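Diffuse adherence adhesin (Escherichia coli, PDB 4MEE) mediates attachment of bacteria to human and other mammalian cells and promotes autoaggregation and biofilm formation, this fragment being its outer-membrane transport unit. Local coordinates at residues G230-G235 and G269-N274; D167-K172 and G280-T285. All blocks are in the same frame, centred on the assembly; numbering follows the deposited sequence.

Interaction 1. Residues G230-G235 and G269-N274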
loop_
_atom_site.group_PDB
_atom_site.type_symbol
_atom_site.label_atom_id
_atom_site.label_comp_id
_atom_site.label_asym_id
_atom_site.label_seq_id
_atom_site.Cartn_x
_atom_site.Cartn_y
_atom_site.Cartn_z
ATOM N N GLY A 230 -17.314 12.078 -19.469
ATOM C CA GLY A 230 -15.992 12.366 -18.926
ATOM C C GLY A 230 -14.779 11.834 -19.659
ATOM O O GLY A 230 -14.857 11.457 -20.812
ATOM N N ASP A 231 -13.639 11.809 -18.981
ATOM C CA ASP A 231 -12.426 11.268 -19.571
ATOM C C ASP A 231 -12.059 10.013 -18.865
ATOM O O ASP A 231 -11.843 10.034 -17.672
ATOM C CB ASP A 231 -11.267 12.203 -19.357
ATOM C CG ASP A 231 -11.641 13.607 -19.578
ATOM O OD1 ASP A 231 -12.846 13.898 -19.544
ATOM O OD2 ASP A 231 -10.740 14.431 -19.797
ATOM N N PHE A 232 -11.922 8.929 -19.606
ATOM C CA PHE A 232 -11.568 7.664 -19.011
ATOM C C PHE A 232 -10.187 7.213 -19.420
ATOM O O PHE A 232 -9.722 7.549 -20.496
ATOM C CB PHE A 232 -12.546 6.613 -19.474
ATOM C CG PHE A 232 -13.936 6.880 -19.069
ATOM C CD1 PHE A 232 -14.709 7.772 -19.767
ATOM C CD2 PHE A 232 -14.477 6.217 -17.997
ATOM C CE1 PHE A 232 -16.005 8.001 -19.394
ATOM C CE2 PHE A 232 -15.771 6.442 -17.619
ATOM C CZ PHE A 232 -16.536 7.334 -18.318
ATOM N N THR A 233 -9.544 6.432 -18.562
ATOM C CA THR A 233 -8.308 5.781 -18.913
ATOM C C THR A 233 -8.330 4.340 -18.489
ATOM O O THR A 233 -8.818 4.025 -17.429
ATOM C CB THR A 233 -7.148 6.390 -18.160
ATOM O OG1 THR A 233 -6.683 7.539 -18.866
ATOM C CG2 THR A 233 -6.056 5.393 -18.084
ATOM N N LEU A 234 -7.796 3.454 -19.313
ATOM C CA LEU A 234 -7.681 2.051 -18.940
ATOM C C LEU A 234 -6.274 1.594 -19.205
ATOM O O LEU A 234 -5.758 1.817 -20.272
ATOM C CB LEU A 234 -8.639 1.221 -19.753
ATOM C CG LEU A 234 -10.008 1.283 -19.102
ATOM C CD1 LEU A 234 -11.004 1.906 -20.061
ATOM C CD2 LEU A 234 -10.448 -0.090 -18.626
ATOM N N GLY A 235 -5.642 0.961 -18.233
ATOM C CA GLY A 235 -4.238 0.644 -18.368
ATOM C C GLY A 235 -3.936 -0.680 -17.739
ATOM O O GLY A 235 -4.841 -1.367 -17.309
ATOM N N GLY A 269 -8.247 1.572 -13.634
ATOM C CA GLY A 269 -9.147 2.480 -14.331
ATOM C C GLY A 269 -9.171 3.855 -13.697
ATOM O O GLY A 269 -8.958 3.991 -12.504
ATOM N N THR A 270 -9.429 4.877 -14.501
ATOM C CA THR A 270 -9.456 6.235 -14.022
ATOM C C THR A 270 -10.592 7.021 -14.635
ATOM O O THR A 270 -10.917 6.805 -15.781
ATOM C CB THR A 270 -8.206 6.930 -14.493
ATOM O OG1 THR A 270 -7.252 6.929 -13.432
ATOM C CG2 THR A 270 -8.546 8.316 -14.856
ATOM N N TRP A 271 -11.188 7.951 -13.894
ATOM C CA TRP A 271 -12.260 8.769 -14.452
ATOM C C TRP A 271 -12.225 10.176 -13.932
ATOM O O TRP A 271 -12.094 10.350 -12.748
ATOM C CB TRP A 271 -13.594 8.218 -14.013
ATOM C CG TRP A 271 -14.725 9.034 -14.447
ATOM C CD1 TRP A 271 -15.178 9.158 -15.710
ATOM C CD2 TRP A 271 -15.592 9.816 -13.633
ATOM N NE1 TRP A 271 -16.266 9.970 -15.746
ATOM C CE2 TRP A 271 -16.543 10.390 -14.480
ATOM C CE3 TRP A 271 -15.658 10.086 -12.275
ATOM C CZ2 TRP A 271 -17.536 11.213 -14.021
ATOM C CZ3 TRP A 271 -16.643 10.908 -11.820
ATOM C CH2 TRP A 271 -17.573 11.463 -12.690
ATOM N N TYR A 272 -12.372 11.171 -14.799
ATOM C CA TYR A 272 -12.519 12.558 -14.375
ATOM C C TYR A 272 -13.691 13.159 -15.097
ATOM O O TYR A 272 -13.774 13.041 -16.298
ATOM C CB TYR A 272 -11.283 13.339 -14.748
ATOM C CG TYR A 272 -10.128 12.983 -13.915
ATOM C CD1 TYR A 272 -9.460 11.813 -14.120
ATOM C CD2 TYR A 272 -9.709 13.811 -12.914
ATOM C CE1 TYR A 272 -8.402 11.470 -13.349
ATOM C CE2 TYR A 272 -8.642 13.485 -12.138
ATOM C CZ TYR A 272 -7.997 12.308 -12.366
ATOM O OH TYR A 272 -6.933 11.967 -11.600
ATOM N N GLN A 273 -14.624 13.765 -14.377
ATOM C CA GLN A 273 -15.752 14.398 -15.052
ATOM C C GLN A 273 -15.426 15.674 -15.800
ATOM O O GLN A 273 -15.908 15.866 -16.903
ATOM C CB GLN A 273 -16.918 14.627 -14.114
ATOM C CG GLN A 273 -16.693 15.683 -13.080
ATOM C CD GLN A 273 -17.994 16.106 -12.475
ATOM O OE1 GLN A 273 -18.018 16.782 -11.461
ATOM N NE2 GLN A 273 -19.095 15.708 -13.100
ATOM N N ASN A 274 -14.653 16.565 -15.198
ATOM C CA ASN A 274 -14.305 17.783 -15.891
ATOM C C ASN A 274 -12.876 17.736 -16.342
ATOM O O ASN A 274 -12.322 18.750 -16.726
ATOM C CB ASN A 274 -14.474 19.003 -15.008
ATOM C CG ASN A 274 -15.835 19.073 -14.362
ATOM O OD1 ASN A 274 -16.863 18.819 -14.991
ATOM N ND2 ASN A 274 -15.849 19.431 -13.092
#
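Phe232 and Trp271 meet across two antiparallel strands of the autotransporter barrel, 230-249 and 255-272, and illustrate how a hairpin of the barrel wall is sewn by its backbone while its two faces take different side chains. Four backbone hydrogen bonds do the sewing. Asp231 N gives to Tyr272 O at 3.0 Å and is nearly straight at 172°; Tyr272 N returns a bond to Asp231 O at 3.1 Å. One repeat further on, Thr233 and Thr270 exchange the same pair of bonds, so Phe232 and Trp271 form the non-hydrogen-bonded pair between them.

The aromatic contact lies on the face that also carries Leu234. The two side chains run side by side. Trp271 CG stands opposite its backbone N (chi1 176°), which brings the five-membered ring alongside its neighbour, and CD1 sits over one face of the phenyl ring, offset toward the rim, 3.4 Å from Phe232 CE2. The planes are inclined at 47°, neither stacked nor edge-to-face. Trp271 NE1 makes a weak hydrogen bond to Leu229 O, at the turn before Gly230. On the same face Trp271 also packs on Leu281 and Ala283 of strand 280-298.

The other face, directed into the barrel, is more polar. Thr233 and Thr270 touch through their CB atoms, 3.9 Å apart. Asp231 and Tyr272 also point here, but the Tyr272 ring leads away and no bond joins the two side chains.

The chemistry implies a division of labour: backbone polar groups are paired within the wall, the outward Phe232-Trp271 pair is consistent with a lipid or interfacial setting, and the threonines, Asp231 and Tyr272 turn inside.

Interaction 2. Residues D167-K172 and G280-T285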
loop_
_atom_site.group_PDB
_atom_site.type_symbol
_atom_site.label_atom_id
_atom_site.label_comp_id
_atom_site.label_asym_id
_atom_site.label_seq_id
_atom_site.Cartn_x
_atom_site.Cartn_y
_atom_site.Cartn_z
ATOM N N ASP A 167 -2.278 3.786 -3.974
ATOM C CA ASP A 167 -3.151 4.803 -3.421
ATOM C C ASP A 167 -3.723 5.662 -4.508
ATOM O O ASP A 167 -3.275 5.613 -5.641
ATOM C CB ASP A 167 -2.383 5.677 -2.450
ATOM C CG ASP A 167 -2.394 5.125 -1.046
ATOM O OD1 ASP A 167 -3.339 4.387 -0.699
ATOM O OD2 ASP A 167 -1.458 5.432 -0.281
ATOM N N LEU A 168 -4.714 6.452 -4.145
ATOM C CA LEU A 168 -5.344 7.351 -5.067
ATOM C C LEU A 168 -4.326 8.390 -5.407
ATOM O O LEU A 168 -3.396 8.613 -4.641
ATOM C CB LEU A 168 -6.494 8.039 -4.371
ATOM C CG LEU A 168 -7.916 7.721 -4.804
ATOM C CD1 LEU A 168 -8.044 6.267 -5.196
ATOM C CD2 LEU A 168 -8.815 8.005 -3.625
ATOM N N ASN A 169 -4.500 8.990 -6.576
ATOM C CA ASN A 169 -3.756 10.156 -7.015
ATOM C C ASN A 169 -2.382 9.781 -7.510
ATOM O O ASN A 169 -1.651 10.608 -8.016
ATOM C CB ASN A 169 -3.664 11.221 -5.919
ATOM C CG ASN A 169 -4.944 12.020 -5.773
ATOM O OD1 ASN A 169 -5.457 12.581 -6.739
ATOM N ND2 ASN A 169 -5.463 12.080 -4.557
ATOM N N GLU A 170 -2.023 8.519 -7.380
ATOM C CA GLU A 170 -0.754 8.100 -7.897
ATOM C C GLU A 170 -0.816 8.037 -9.403
ATOM O O GLU A 170 0.084 8.489 -10.085
ATOM C CB GLU A 170 -0.369 6.756 -7.324
ATOM C CG GLU A 170 0.723 6.856 -6.290
ATOM C CD GLU A 170 2.033 7.310 -6.897
ATOM O OE1 GLU A 170 2.009 8.033 -7.912
ATOM O OE2 GLU A 170 3.092 6.939 -6.355
ATOM N N ARG A 171 -1.911 7.505 -9.920
ATOM C CA ARG A 171 -2.051 7.323 -11.345
ATOM C C ARG A 171 -2.563 8.556 -12.041
ATOM O O ARG A 171 -3.709 8.590 -12.471
ATOM C CB ARG A 171 -3.022 6.189 -11.623
ATOM C CG ARG A 171 -2.367 4.857 -11.883
ATOM C CD ARG A 171 -0.987 5.044 -12.447
ATOM N NE ARG A 171 0.012 4.859 -11.413
ATOM C CZ ARG A 171 1.154 5.521 -11.391
ATOM N NH1 ARG A 171 1.407 6.399 -12.346
ATOM N NH2 ARG A 171 2.034 5.315 -10.422
ATOM N N LYS A 172 -1.729 9.572 -12.169
ATOM C CA LYS A 172 -2.179 10.778 -12.827
ATOM C C LYS A 172 -1.045 11.419 -13.563
ATOM O O LYS A 172 0.110 11.117 -13.305
ATOM C CB LYS A 172 -2.711 11.768 -11.807
ATOM N N GLY A 280 -13.771 19.218 -9.925
ATOM C CA GLY A 280 -14.787 18.222 -10.232
ATOM C C GLY A 280 -14.548 16.850 -9.634
ATOM O O GLY A 280 -13.515 16.599 -9.022
ATOM N N LEU A 281 -15.511 15.953 -9.827
ATOM C CA LEU A 281 -15.452 14.596 -9.286
ATOM C C LEU A 281 -14.437 13.716 -9.983
ATOM O O LEU A 281 -14.143 13.914 -11.147
ATOM C CB LEU A 281 -16.806 13.920 -9.408
ATOM C CG LEU A 281 -17.938 14.525 -8.587
ATOM C CD1 LEU A 281 -19.246 13.823 -8.898
ATOM C CD2 LEU A 281 -17.619 14.462 -7.106
ATOM N N PHE A 282 -13.907 12.732 -9.273
ATOM C CA PHE A 282 -12.990 11.800 -9.897
ATOM C C PHE A 282 -13.126 10.436 -9.243
ATOM O O PHE A 282 -13.690 10.340 -8.177
ATOM C CB PHE A 282 -11.558 12.348 -9.895
ATOM C CG PHE A 282 -10.792 12.065 -8.672
ATOM C CD1 PHE A 282 -10.693 12.996 -7.681
ATOM C CD2 PHE A 282 -10.124 10.886 -8.549
ATOM C CE1 PHE A 282 -9.970 12.732 -6.566
ATOM C CE2 PHE A 282 -9.406 10.610 -7.435
ATOM C CZ PHE A 282 -9.322 11.540 -6.438
ATOM N N ALA A 283 -12.675 9.389 -9.919
ATOM C CA ALA A 283 -12.750 8.039 -9.392
ATOM C C ALA A 283 -11.618 7.246 -9.962
ATOM O O ALA A 283 -11.170 7.521 -11.043
ATOM C CB ALA A 283 -14.047 7.398 -9.788
ATOM N N GLU A 284 -11.153 6.257 -9.223
ATOM C CA GLU A 284 -10.073 5.419 -9.693
ATOM C C GLU A 284 -10.428 4.011 -9.299
ATOM O O GLU A 284 -11.165 3.828 -8.355
ATOM C CB GLU A 284 -8.773 5.820 -9.026
ATOM C CG GLU A 284 -8.210 7.131 -9.525
ATOM C CD GLU A 284 -6.764 7.330 -9.136
ATOM O OE1 GLU A 284 -6.120 6.362 -8.675
ATOM O OE2 GLU A 284 -6.270 8.463 -9.294
ATOM N N THR A 285 -9.930 3.007 -10.011
ATOM C CA THR A 285 -10.187 1.629 -9.621
ATOM C C THR A 285 -9.150 0.673 -10.110
ATOM O O THR A 285 -8.501 0.932 -11.095
ATOM C CB THR A 285 -11.480 1.163 -10.237
ATOM O OG1 THR A 285 -12.465 2.162 -9.988
ATOM C CG2 THR A 285 -11.878 -0.110 -9.607
#
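Leu168 lays its CD1 methyl against the CB of Glu284, 3.9 Å away, where a type II beta turn from Asp167 to Glu170 meets the inner wall of the autotransporter barrel. The turn belongs to the chain that follows helix 149-162 through the barrel, and strand 280-298 offers it two inward-pointing side chains, Phe282 and Glu284.

Phe282 supplies the apolar part. With its ring carbon CG held between the backbone N and the carbonyl carbon (chi1 86°), the ring reaches toward the turn and presents an edge to Leu168, whose CG lies 4.2 Å from Phe282 CE2. The side chain of Asn169 crosses this ring at about a right angle.

Glu284 supplies the polar part. Its chain is extended beyond CG, which carries the carboxylate across to the turn backbone. Asn169, at the third turn position, has the positive phi (79°) expected of a type II turn. Arg171 stays more distant, its CB 4.3 Å from Glu284 OE1, and its guanidinium group instead makes a cation-pi contact with Trp189. Other charges tie the same turn to further parts of the barrel: Asp167 pairs with Lys373 and Glu170 with Arg191.

The one hydrogen bond between the two segments runs from Asn169 N to Glu284 OE2, at 3.3 Å, and the N-H comes from above the carboxylate plane, 41° out of it.

Both contacts use the same region of the barrel wall, since strands 255-272 and 280-298 are neighbours: Trp271 N probably bonds to Ala283 O, and Thr270 touches Glu284 on the inward side. Interaction 1 lies within the wall, near one end of the barrel, joining consecutive strands through paired backbone bonds and an outward aromatic pair. Interaction 2 lies closer to the centre of the chain and joins the wall to the chain inside the lumen, with a single side-chain-to-backbone bond and a modest apolar contact. Along the sequence, interaction 1 is nested within the long loop that interaction 2 closes. Regular pairing thus builds the wall, and individual side chains fasten what it encloses.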